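Local atomic coordinates of ZmpA Glycopeptidase (PDB entry 6XSX), a protein that probably cleaves glycosylated proteins as a metalloprotease of the M60 peptidase family, this chain being its catalytic module. Residues A[26-31]-A[235-240]; A[122-127]-A[133-138]; A[481-486]-A[491-496]. All coordinates share one frame; numbering follows the deposited sequence.

Overall arrangement
Starting at the N terminus, the chain leaves strand 24-26 and at once enters contact 1, where residues 26-31 meet residues 235-240, the loop leading into strand 240-244. The large loop so closed contains contact 2, a short excursion from strand 117-123 through helix 128-131 to strand 136-140. The two touch: Leu27 N and Gln28 O bond to Pro135 O and Asn124 ND2, so the N-terminal segment ties the four-stranded sheet to the ten-stranded one. Contact 3 follows in series, far beyond the helical region, as a hairpin in the C-terminal sheet. Its centre lies about 54 Å from that of contact 1 and about 64 Å from that of contact 2.

Contact 1 (A[26-31]-A[235-240]); sequences ELQSRG and DFNFRY
Asn237 reaches across to the backbone of Arg30 and, with the same side chain, lies against that residue's guanidinium group. Its ND2 donates to Arg30 O over 2.9 Å, nearly straight at the hydrogen (167°); the acceptor sits in the plane of the amide. The first torsion of Asn237 makes this possible: at -66° it sets CG beside the backbone N and anti to the carbonyl carbon, turning the amide toward the 26-31 loop. The aliphatic part of the side chain is used as well, since Asn237 CB lies over one face of the Arg30 guanidinium, offset toward its rim, 3.6 Å from NH2. The guanidinium and amide planes are 30° apart.

Arg30 runs straight from CB and then bends at chi3, which brings the guanidinium back over Asn237. Its NE forms a salt bridge with Asp47, while NH1 donates to Gln28 OE1 at 3.1 Å, so its rotation is restricted. OE1 lies in the guanidinium plane, but NH1 approaches from above the Gln28 carbonyl plane. The NE2 end of the same Gln28 amide also takes part: water 1 accepts from Gln28 NE2 at 2.9 Å and donates to Asn237 OD1. Water 3 donates to Arg30 O at 2.9 Å and to Asn237 O at 2.8 Å, giving the Arg30 carbonyl a second firm partner beside ND2. Behind Asn237, Phe238 turns back toward helix 206-224.

One direct amide-to-carbonyl bond, a water between two amide side chains and a water between two carbonyls thus join two loops without strand pairing, one following strand 24-26, the other preceding strand 240-244 in the ten-stranded sheet of the peptidase.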
loop_
_atom_site.group_PDB
_atom_site.type_symbol
_atom_site.label_atom_id
_atom_site.label_comp_id
_atom_site.label_asym_id
_atom_site.label_seq_id
_atom_site.Cartn_x
_atom_site.Cartn_y
_atom_site.Cartn_z
ATOM N N GLU A 26 27.247 -13.392 -12.873
ATOM C CA GLU A 26 28.035 -12.557 -11.985
ATOM C C GLU A 26 27.073 -11.812 -11.057
ATOM O O GLU A 26 26.123 -11.191 -11.527
ATOM C CB GLU A 26 28.907 -11.632 -12.839
ATOM C CG GLU A 26 29.961 -10.893 -12.053
ATOM C CD GLU A 26 30.937 -10.122 -12.927
ATOM O OE1 GLU A 26 30.477 -9.419 -13.832
ATOM O OE2 GLU A 26 32.155 -10.229 -12.697
ATOM N N LEU A 27 27.312 -11.886 -9.739
ATOM C CA LEU A 27 26.371 -11.333 -8.775
ATOM C C LEU A 27 26.900 -10.030 -8.177
ATOM O O LEU A 27 28.019 -9.970 -7.661
ATOM C CB LEU A 27 26.061 -12.364 -7.681
ATOM C CG LEU A 27 25.370 -13.658 -8.128
ATOM C CD1 LEU A 27 25.059 -14.546 -6.931
ATOM C CD2 LEU A 27 24.083 -13.388 -8.901
ATOM N N GLN A 28 26.053 -8.993 -8.245
ATOM C CA GLN A 28 26.296 -7.723 -7.588
ATOM C C GLN A 28 26.352 -7.982 -6.084
ATOM O O GLN A 28 25.673 -8.884 -5.590
ATOM C CB GLN A 28 25.171 -6.754 -7.971
ATOM C CG GLN A 28 25.374 -5.321 -7.483
ATOM C CD GLN A 28 24.146 -4.458 -7.679
ATOM O OE1 GLN A 28 23.115 -4.905 -8.187
ATOM N NE2 GLN A 28 24.235 -3.205 -7.255
ATOM N N SER A 29 27.206 -7.230 -5.378
ATOM C CA SER A 29 27.224 -7.231 -3.921
ATOM C C SER A 29 26.212 -6.201 -3.429
ATOM O O SER A 29 26.515 -5.018 -3.378
ATOM C CB SER A 29 28.620 -6.921 -3.391
ATOM O OG SER A 29 29.580 -7.807 -3.946
ATOM N N ARG A 30 25.023 -6.666 -3.036
ATOM C CA ARG A 30 23.853 -5.801 -2.985
ATOM C C ARG A 30 23.523 -5.375 -1.558
ATOM O O ARG A 30 22.597 -4.592 -1.348
ATOM C CB ARG A 30 22.659 -6.490 -3.654
ATOM C CG ARG A 30 22.718 -6.449 -5.173
ATOM C CD ARG A 30 21.534 -7.107 -5.857
ATOM N NE ARG A 30 20.223 -6.563 -5.536
ATOM C CZ ARG A 30 19.619 -5.569 -6.181
ATOM N NH1 ARG A 30 20.212 -4.960 -7.195
ATOM N NH2 ARG A 30 18.412 -5.184 -5.807
ATOM N N GLY A 31 24.273 -5.902 -0.582
ATOM C CA GLY A 31 24.090 -5.496 0.801
ATOM C C GLY A 31 22.933 -6.243 1.456
ATOM O O GLY A 31 22.181 -6.948 0.787
ATOM N N ASP A 235 16.259 5.245 -1.176
ATOM C CA ASP A 235 16.069 3.941 -1.782
ATOM C C ASP A 235 17.222 3.035 -1.354
ATOM O O ASP A 235 18.231 3.515 -0.852
ATOM C CB ASP A 235 16.012 4.089 -3.305
ATOM C CG ASP A 235 15.290 2.955 -4.017
ATOM O OD1 ASP A 235 14.821 2.012 -3.350
ATOM O OD2 ASP A 235 15.198 3.030 -5.228
ATOM N N PHE A 236 17.056 1.721 -1.537
ATOM C CA PHE A 236 18.106 0.755 -1.222
ATOM C C PHE A 236 17.893 -0.482 -2.095
ATOM O O PHE A 236 16.936 -0.526 -2.870
ATOM C CB PHE A 236 18.128 0.454 0.281
ATOM C CG PHE A 236 16.895 -0.241 0.806
ATOM C CD1 PHE A 236 15.712 0.456 0.999
ATOM C CD2 PHE A 236 16.913 -1.601 1.096
ATOM C CE1 PHE A 236 14.586 -0.186 1.494
ATOM C CE2 PHE A 236 15.786 -2.243 1.584
ATOM C CZ PHE A 236 14.620 -1.533 1.782
ATOM N N ASN A 237 18.788 -1.477 -1.994
ATOM C CA ASN A 237 18.651 -2.668 -2.826
ATOM C C ASN A 237 17.634 -3.613 -2.195
ATOM O O ASN A 237 17.874 -4.124 -1.105
ATOM C CB ASN A 237 19.979 -3.396 -3.057
ATOM C CG ASN A 237 20.974 -2.588 -3.862
ATOM O OD1 ASN A 237 20.597 -1.873 -4.786
ATOM N ND2 ASN A 237 22.249 -2.705 -3.523
ATOM N N PHE A 238 16.507 -3.823 -2.890
ATOM C CA PHE A 238 15.496 -4.785 -2.483
ATOM C C PHE A 238 14.706 -5.261 -3.701
ATOM O O PHE A 238 14.780 -4.674 -4.778
ATOM C CB PHE A 238 14.569 -4.184 -1.421
ATOM C CG PHE A 238 13.689 -3.057 -1.908
ATOM C CD1 PHE A 238 12.483 -3.318 -2.544
ATOM C CD2 PHE A 238 14.041 -1.733 -1.679
ATOM C CE1 PHE A 238 11.660 -2.282 -2.966
ATOM C CE2 PHE A 238 13.221 -0.696 -2.093
ATOM C CZ PHE A 238 12.031 -0.974 -2.741
ATOM N N ARG A 239 13.945 -6.341 -3.525
ATOM C CA ARG A 239 12.975 -6.715 -4.540
ATOM C C ARG A 239 11.657 -7.042 -3.846
ATOM O O ARG A 239 11.562 -8.041 -3.137
ATOM C CB ARG A 239 13.471 -7.860 -5.432
ATOM C CG ARG A 239 12.564 -8.142 -6.623
ATOM C CD ARG A 239 13.013 -9.316 -7.485
ATOM N NE ARG A 239 14.260 -9.051 -8.204
ATOM C CZ ARG A 239 14.343 -8.335 -9.322
ATOM N NH1 ARG A 239 13.254 -7.802 -9.847
ATOM N NH2 ARG A 239 15.510 -8.147 -9.910
ATOM N N TYR A 240 10.662 -6.162 -4.029
ATOM C CA TYR A 240 9.357 -6.391 -3.429
ATOM C C TYR A 240 8.736 -7.582 -4.147
ATOM O O TYR A 240 8.886 -7.705 -5.367
ATOM C CB TYR A 240 8.456 -5.156 -3.556
ATOM C CG TYR A 240 7.198 -5.259 -2.726
ATOM C CD1 TYR A 240 7.137 -4.734 -1.440
ATOM C CD2 TYR A 240 6.093 -5.941 -3.199
ATOM C CE1 TYR A 240 5.991 -4.861 -0.666
ATOM C CE2 TYR A 240 4.945 -6.084 -2.439
ATOM C CZ TYR A 240 4.891 -5.534 -1.170
ATOM O OH TYR A 240 3.755 -5.679 -0.426
HETATM O O HOH W 1 21.929 -1.442 -6.895
HETATM O O HOH W 2 21.029 -1.879 -0.033
HETATM O O HOH W 3 20.252 -4.261 0.368
#

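Contact 2 (A[122-127]-A[133-138]); sequences TSNPYT and RKPKIR. With EDO (1,2-ethanediol), chain F.
Asn124 rests its amide nitrogen against the carbons of a proline: ND2 lies 3.8 Å from Pro135 CG and equally close to CD, although no bond is formed between them. Amide and ring reach for each other from their own segments, with CG of Asn124 set anti to its N (chi1 -166°) so that the amide extends across to the ring. The polar work of that amide is done with residues outside the two segments, ND2 donating to Gln28 O and OD1 accepting from Gln131 NE2.

A second, separate touch is purely aliphatic. Thr122 CG2 and Ile137 CD1 meet at 4.1 Å, the two side chains lying alongside and pointing opposite ways. For Ile137, chi1 of 82° puts CG1 over the backbone, flanked by N and C, from where CD1 extends to the threonine methyl. Strand 117-123 belongs to the ten-stranded sheet and strand 136-140 to the four-stranded one, so these side chains face each other between two sheets, their nearest CA atoms well beyond strand-pairing range. Leu27 helps to fill this interface by touching Thr122.

Further along, Arg138 is turned away from the interface; its NH1 forms a salt bridge with Glu140, and its NE makes a weak bond of 3.5 Å to O1 of an ethanediol probably left from crystallisation.

Between the two segments, then, cohesion comes from van der Waals packing, while Gln28 O and Gln131 NE2 satisfy the buried Asn124 amide, which probably offsets the cost of burying it.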
loop_
_atom_site.group_PDB
_atom_site.type_symbol
_atom_site.label_atom_id
_atom_site.label_comp_id
_atom_site.label_asym_id
_atom_site.label_seq_id
_atom_site.Cartn_x
_atom_site.Cartn_y
_atom_site.Cartn_z
ATOM N N THR A 122 18.803 -15.994 -6.318
ATOM C CA THR A 122 20.018 -15.738 -5.567
ATOM C C THR A 122 19.754 -14.634 -4.549
ATOM O O THR A 122 18.937 -13.733 -4.772
ATOM C CB THR A 122 21.212 -15.372 -6.465
ATOM O OG1 THR A 122 20.974 -14.112 -7.091
ATOM C CG2 THR A 122 21.483 -16.400 -7.542
ATOM N N SER A 123 20.471 -14.748 -3.430
ATOM C CA SER A 123 20.539 -13.720 -2.412
ATOM C C SER A 123 22.015 -13.496 -2.111
ATOM O O SER A 123 22.733 -14.462 -1.838
ATOM C CB SER A 123 19.794 -14.156 -1.184
ATOM O OG SER A 123 20.010 -13.235 -0.130
ATOM N N ASN A 124 22.459 -12.235 -2.211
ATOM C CA ASN A 124 23.859 -11.915 -1.993
ATOM C C ASN A 124 23.956 -10.725 -1.047
ATOM O O ASN A 124 24.276 -9.619 -1.477
ATOM C CB ASN A 124 24.605 -11.634 -3.299
ATOM C CG ASN A 124 26.107 -11.625 -3.108
ATOM O OD1 ASN A 124 26.622 -12.317 -2.233
ATOM N ND2 ASN A 124 26.808 -10.832 -3.901
ATOM N N PRO A 125 23.695 -10.922 0.267
ATOM C CA PRO A 125 23.477 -9.802 1.187
ATOM C C PRO A 125 24.763 -9.237 1.797
ATOM O O PRO A 125 24.880 -9.104 3.015
ATOM C CB PRO A 125 22.526 -10.455 2.210
ATOM C CG PRO A 125 23.061 -11.879 2.319
ATOM C CD PRO A 125 23.567 -12.229 0.930
ATOM N N TYR A 126 25.725 -8.892 0.933
ATOM C CA TYR A 126 27.020 -8.381 1.356
ATOM C C TYR A 126 27.395 -7.171 0.511
ATOM O O TYR A 126 26.960 -7.038 -0.632
ATOM C CB TYR A 126 28.095 -9.471 1.244
ATOM C CG TYR A 126 27.770 -10.706 2.044
ATOM C CD1 TYR A 126 27.969 -10.740 3.419
ATOM C CD2 TYR A 126 27.233 -11.827 1.431
ATOM C CE1 TYR A 126 27.656 -11.867 4.166
ATOM C CE2 TYR A 126 26.901 -12.954 2.165
ATOM C CZ TYR A 126 27.110 -12.972 3.532
ATOM O OH TYR A 126 26.778 -14.087 4.241
ATOM N N THR A 127 28.241 -6.312 1.082
ATOM C CA THR A 127 28.749 -5.145 0.378
ATOM C C THR A 127 30.042 -5.496 -0.357
ATOM O O THR A 127 30.701 -6.488 -0.040
ATOM C CB THR A 127 29.012 -4.002 1.361
ATOM O OG1 THR A 127 30.153 -4.377 2.135
ATOM C CG2 THR A 127 27.832 -3.713 2.269
ATOM N N ARG A 133 35.624 -9.117 -4.913
ATOM C CA ARG A 133 35.156 -9.187 -6.290
ATOM C C ARG A 133 33.786 -9.869 -6.325
ATOM O O ARG A 133 33.456 -10.670 -5.445
ATOM C CB ARG A 133 36.213 -9.794 -7.222
ATOM C CG ARG A 133 36.346 -11.306 -7.119
ATOM C CD ARG A 133 37.095 -11.936 -8.277
ATOM N NE ARG A 133 37.186 -13.373 -8.077
ATOM C CZ ARG A 133 38.198 -13.993 -7.476
ATOM N NH1 ARG A 133 39.221 -13.295 -7.010
ATOM N NH2 ARG A 133 38.183 -15.311 -7.343
ATOM N N LYS A 134 32.979 -9.506 -7.327
ATOM C CA LYS A 134 31.634 -10.038 -7.448
ATOM C C LYS A 134 31.707 -11.552 -7.596
ATOM O O LYS A 134 32.480 -12.068 -8.404
ATOM C CB LYS A 134 30.932 -9.464 -8.679
ATOM C CG LYS A 134 30.681 -7.970 -8.623
ATOM C CD LYS A 134 30.044 -7.430 -9.877
ATOM C CE LYS A 134 30.334 -5.952 -10.038
ATOM N NZ LYS A 134 29.175 -5.245 -10.624
ATOM N N PRO A 135 30.877 -12.307 -6.846
ATOM C CA PRO A 135 30.780 -13.753 -7.046
ATOM C C PRO A 135 30.325 -14.107 -8.461
ATOM O O PRO A 135 29.580 -13.360 -9.101
ATOM C CB PRO A 135 29.696 -14.193 -6.046
ATOM C CG PRO A 135 29.629 -13.072 -5.034
ATOM C CD PRO A 135 29.973 -11.807 -5.799
ATOM N N LYS A 136 30.797 -15.260 -8.936
ATOM C CA LYS A 136 30.281 -15.875 -10.142
ATOM C C LYS A 136 29.733 -17.234 -9.741
ATOM O O LYS A 136 30.363 -17.930 -8.947
ATOM C CB LYS A 136 31.399 -16.091 -11.165
ATOM C CG LYS A 136 31.996 -14.826 -11.760
ATOM C CD LYS A 136 33.392 -15.060 -12.307
ATOM C CE LYS A 136 33.920 -13.890 -13.106
ATOM N NZ LYS A 136 33.025 -13.581 -14.245
ATOM N N ILE A 137 28.552 -17.590 -10.262
ATOM C CA ILE A 137 28.048 -18.928 -10.009
ATOM C C ILE A 137 27.521 -19.538 -11.304
ATOM O O ILE A 137 27.144 -18.824 -12.239
ATOM C CB ILE A 137 27.018 -18.995 -8.856
ATOM C CG1 ILE A 137 25.607 -18.607 -9.294
ATOM C CG2 ILE A 137 27.472 -18.213 -7.627
ATOM C CD1 ILE A 137 24.540 -19.067 -8.324
ATOM N N ARG A 138 27.515 -20.875 -11.315
ATOM C CA ARG A 138 26.918 -21.660 -12.377
ATOM C C ARG A 138 26.091 -22.773 -11.744
ATOM O O ARG A 138 26.521 -23.387 -10.771
ATOM C CB ARG A 138 28.019 -22.239 -13.267
ATOM C CG ARG A 138 27.510 -22.888 -14.543
ATOM C CD ARG A 138 28.654 -23.149 -15.507
ATOM N NE ARG A 138 29.768 -23.895 -14.934
ATOM C CZ ARG A 138 29.791 -25.214 -14.775
ATOM N NH1 ARG A 138 28.745 -25.941 -15.134
ATOM N NH2 ARG A 138 30.858 -25.797 -14.257
HETATM C C1 EDO F . 31.544 -20.149 -12.609
HETATM O O1 EDO F . 31.481 -21.387 -13.296
HETATM C C2 EDO F . 31.718 -20.342 -11.155
HETATM O O2 EDO F . 32.869 -21.114 -10.881
#

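Contact 3 (A[481-486]-A[491-496]); sequences YEISRD and GFTSTN. With EDO (1,2-ethanediol), chain E.
Tyr481 and Thr493 pair in an antiparallel beta hairpin, formed by strands 478-485 and 488-493 at the edge of the four-stranded C-terminal sheet. The strand segments run at 157° to each other. Tyr481 N donates to Thr493 O at 2.8 Å and takes a bond back from Thr493 N at its own O; two residues on, Ile483 N donates to Gly491 O, also at 2.8 Å, and Gly491 N returns one to Ile483 O. Between these hydrogen-bonded pairs sits the non-hydrogen-bonded pair Glu482 and Phe492, whose side chains share one face of the sheet.

Phe492 shows how that face is packed. With chi1 at 179° its CG stands anti to the backbone N, and the ring swings over the neighbouring strand. CB is 3.9 Å from Tyr481 O, and CG keeps to the same oxygen. At CD2 the ring makes its tightest approach, 3.5 Å to Tyr481 O, while Glu482 CB lies beside it at 3.8 Å. CE2 passes on to Tyr481 N, 3.8 Å away, and CZ ends near that same nitrogen, so one ring face lies against the Tyr481 backbone, with N offset toward the rim. Beyond the hairpin the ring stacks with Tyr433 and touches Leu327 and Ala331 of helix 321-331, joining the sheet to the helical region. Glu482 leads its carboxylate away to Lys430 and Tyr433.

On the other face, Ile483 CD1 packs along Gly491. Where the strand ends, an ST turn takes over: Thr493 OG1, also hydrogen-bonded to Glu323 OE1 of helix 321-331, accepts from Thr495 N at 3.0 Å.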
loop_
_atom_site.group_PDB
_atom_site.type_symbol
_atom_site.label_atom_id
_atom_site.label_comp_id
_atom_site.label_asym_id
_atom_site.label_seq_id
_atom_site.Cartn_x
_atom_site.Cartn_y
_atom_site.Cartn_z
ATOM N N TYR A 481 -22.541 20.703 3.478
ATOM C CA TYR A 481 -23.242 21.809 4.110
ATOM C C TYR A 481 -23.227 21.604 5.614
ATOM O O TYR A 481 -23.502 20.509 6.108
ATOM C CB TYR A 481 -24.696 21.903 3.630
ATOM C CG TYR A 481 -24.855 22.100 2.142
ATOM C CD1 TYR A 481 -24.981 23.370 1.602
ATOM C CD2 TYR A 481 -24.864 21.020 1.271
ATOM C CE1 TYR A 481 -25.119 23.566 0.236
ATOM C CE2 TYR A 481 -24.998 21.198 -0.097
ATOM C CZ TYR A 481 -25.128 22.476 -0.615
ATOM O OH TYR A 481 -25.266 22.659 -1.963
ATOM N N GLU A 482 -22.906 22.684 6.318
ATOM C CA GLU A 482 -22.961 22.707 7.764
ATOM C C GLU A 482 -24.309 23.290 8.194
ATOM O O GLU A 482 -24.733 24.343 7.700
ATOM C CB GLU A 482 -21.790 23.542 8.275
ATOM C CG GLU A 482 -21.881 23.852 9.756
ATOM C CD GLU A 482 -20.961 24.985 10.156
ATOM O OE1 GLU A 482 -21.321 26.150 9.883
ATOM O OE2 GLU A 482 -19.869 24.693 10.700
ATOM N N ILE A 483 -24.953 22.605 9.147
ATOM C CA ILE A 483 -26.276 22.986 9.616
ATOM C C ILE A 483 -26.160 23.487 11.053
ATOM O O ILE A 483 -25.688 22.761 11.922
ATOM C CB ILE A 483 -27.270 21.806 9.505
ATOM C CG1 ILE A 483 -27.346 21.253 8.079
ATOM C CG2 ILE A 483 -28.646 22.209 10.026
ATOM C CD1 ILE A 483 -26.390 20.111 7.810
ATOM N N SER A 484 -26.604 24.729 11.277
ATOM C CA SER A 484 -26.707 25.314 12.606
ATOM C C SER A 484 -28.176 25.512 12.973
ATOM O O SER A 484 -29.003 25.760 12.098
ATOM C CB SER A 484 -25.952 26.614 12.687
ATOM O OG SER A 484 -24.559 26.367 12.732
ATOM N N ARG A 485 -28.494 25.372 14.268
ATOM C CA ARG A 485 -29.837 25.640 14.765
ATOM C C ARG A 485 -29.738 26.453 16.052
ATOM O O ARG A 485 -28.939 26.126 16.929
ATOM C CB ARG A 485 -30.638 24.354 15.006
ATOM C CG ARG A 485 -32.107 24.606 15.323
ATOM C CD ARG A 485 -32.890 23.435 15.889
ATOM N NE ARG A 485 -32.312 22.933 17.126
ATOM C CZ ARG A 485 -31.852 21.695 17.306
ATOM N NH1 ARG A 485 -31.916 20.805 16.327
ATOM N NH2 ARG A 485 -31.339 21.347 18.473
ATOM N N ASP A 486 -30.541 27.522 16.136
ATOM C CA ASP A 486 -30.597 28.394 17.304
ATOM C C ASP A 486 -29.184 28.693 17.817
ATOM O O ASP A 486 -28.947 28.696 19.024
ATOM C CB ASP A 486 -31.525 27.834 18.394
ATOM C CG ASP A 486 -32.860 27.303 17.888
ATOM O OD1 ASP A 486 -33.434 27.926 16.966
ATOM O OD2 ASP A 486 -33.314 26.256 18.407
ATOM N N GLY A 491 -24.859 19.818 12.718
ATOM C CA GLY A 491 -24.474 18.789 11.763
ATOM C C GLY A 491 -23.636 19.320 10.601
ATOM O O GLY A 491 -23.481 20.529 10.413
ATOM N N PHE A 492 -23.097 18.372 9.834
ATOM C CA PHE A 492 -22.495 18.612 8.537
ATOM C C PHE A 492 -22.668 17.355 7.701
ATOM O O PHE A 492 -22.334 16.260 8.149
ATOM C CB PHE A 492 -20.996 18.902 8.647
ATOM C CG PHE A 492 -20.313 19.143 7.321
ATOM C CD1 PHE A 492 -19.868 18.082 6.542
ATOM C CD2 PHE A 492 -20.104 20.433 6.855
ATOM C CE1 PHE A 492 -19.233 18.303 5.326
ATOM C CE2 PHE A 492 -19.467 20.656 5.640
ATOM C CZ PHE A 492 -19.030 19.592 4.879
ATOM N N THR A 493 -23.171 17.535 6.477
ATOM C CA THR A 493 -23.341 16.411 5.582
ATOM C C THR A 493 -22.711 16.753 4.241
ATOM O O THR A 493 -22.763 17.907 3.802
ATOM C CB THR A 493 -24.820 16.046 5.412
ATOM O OG1 THR A 493 -24.842 14.913 4.543
ATOM C CG2 THR A 493 -25.647 17.169 4.823
ATOM N N SER A 494 -22.126 15.730 3.611
ATOM C CA SER A 494 -21.590 15.859 2.269
ATOM C C SER A 494 -22.686 15.565 1.241
ATOM O O SER A 494 -22.428 15.585 0.042
ATOM C CB SER A 494 -20.372 14.979 2.080
ATOM O OG SER A 494 -20.724 13.602 2.036
ATOM N N THR A 495 -23.920 15.328 1.713
ATOM C CA THR A 495 -25.040 15.025 0.826
ATOM C C THR A 495 -25.911 16.270 0.636
ATOM O O THR A 495 -25.644 17.316 1.233
ATOM C CB THR A 495 -25.877 13.845 1.348
ATOM O OG1 THR A 495 -26.635 14.310 2.469
ATOM C CG2 THR A 495 -25.047 12.637 1.731
ATOM N N ASN A 496 -26.961 16.127 -0.187
ATOM C CA ASN A 496 -27.900 17.201 -0.486
ATOM C C ASN A 496 -29.057 17.225 0.515
ATOM O O ASN A 496 -30.036 17.923 0.288
ATOM C CB ASN A 496 -28.428 17.130 -1.928
ATOM C CG ASN A 496 -29.202 15.862 -2.245
ATOM O OD1 ASN A 496 -29.595 15.108 -1.355
ATOM N ND2 ASN A 496 -29.426 15.604 -3.522
HETATM C C1 EDO E . -23.203 18.446 -0.894
HETATM O O1 EDO E . -21.965 17.980 -1.406
HETATM C C2 EDO E . -24.388 18.049 -1.695
HETATM O O2 EDO E . -24.063 17.653 -3.000
#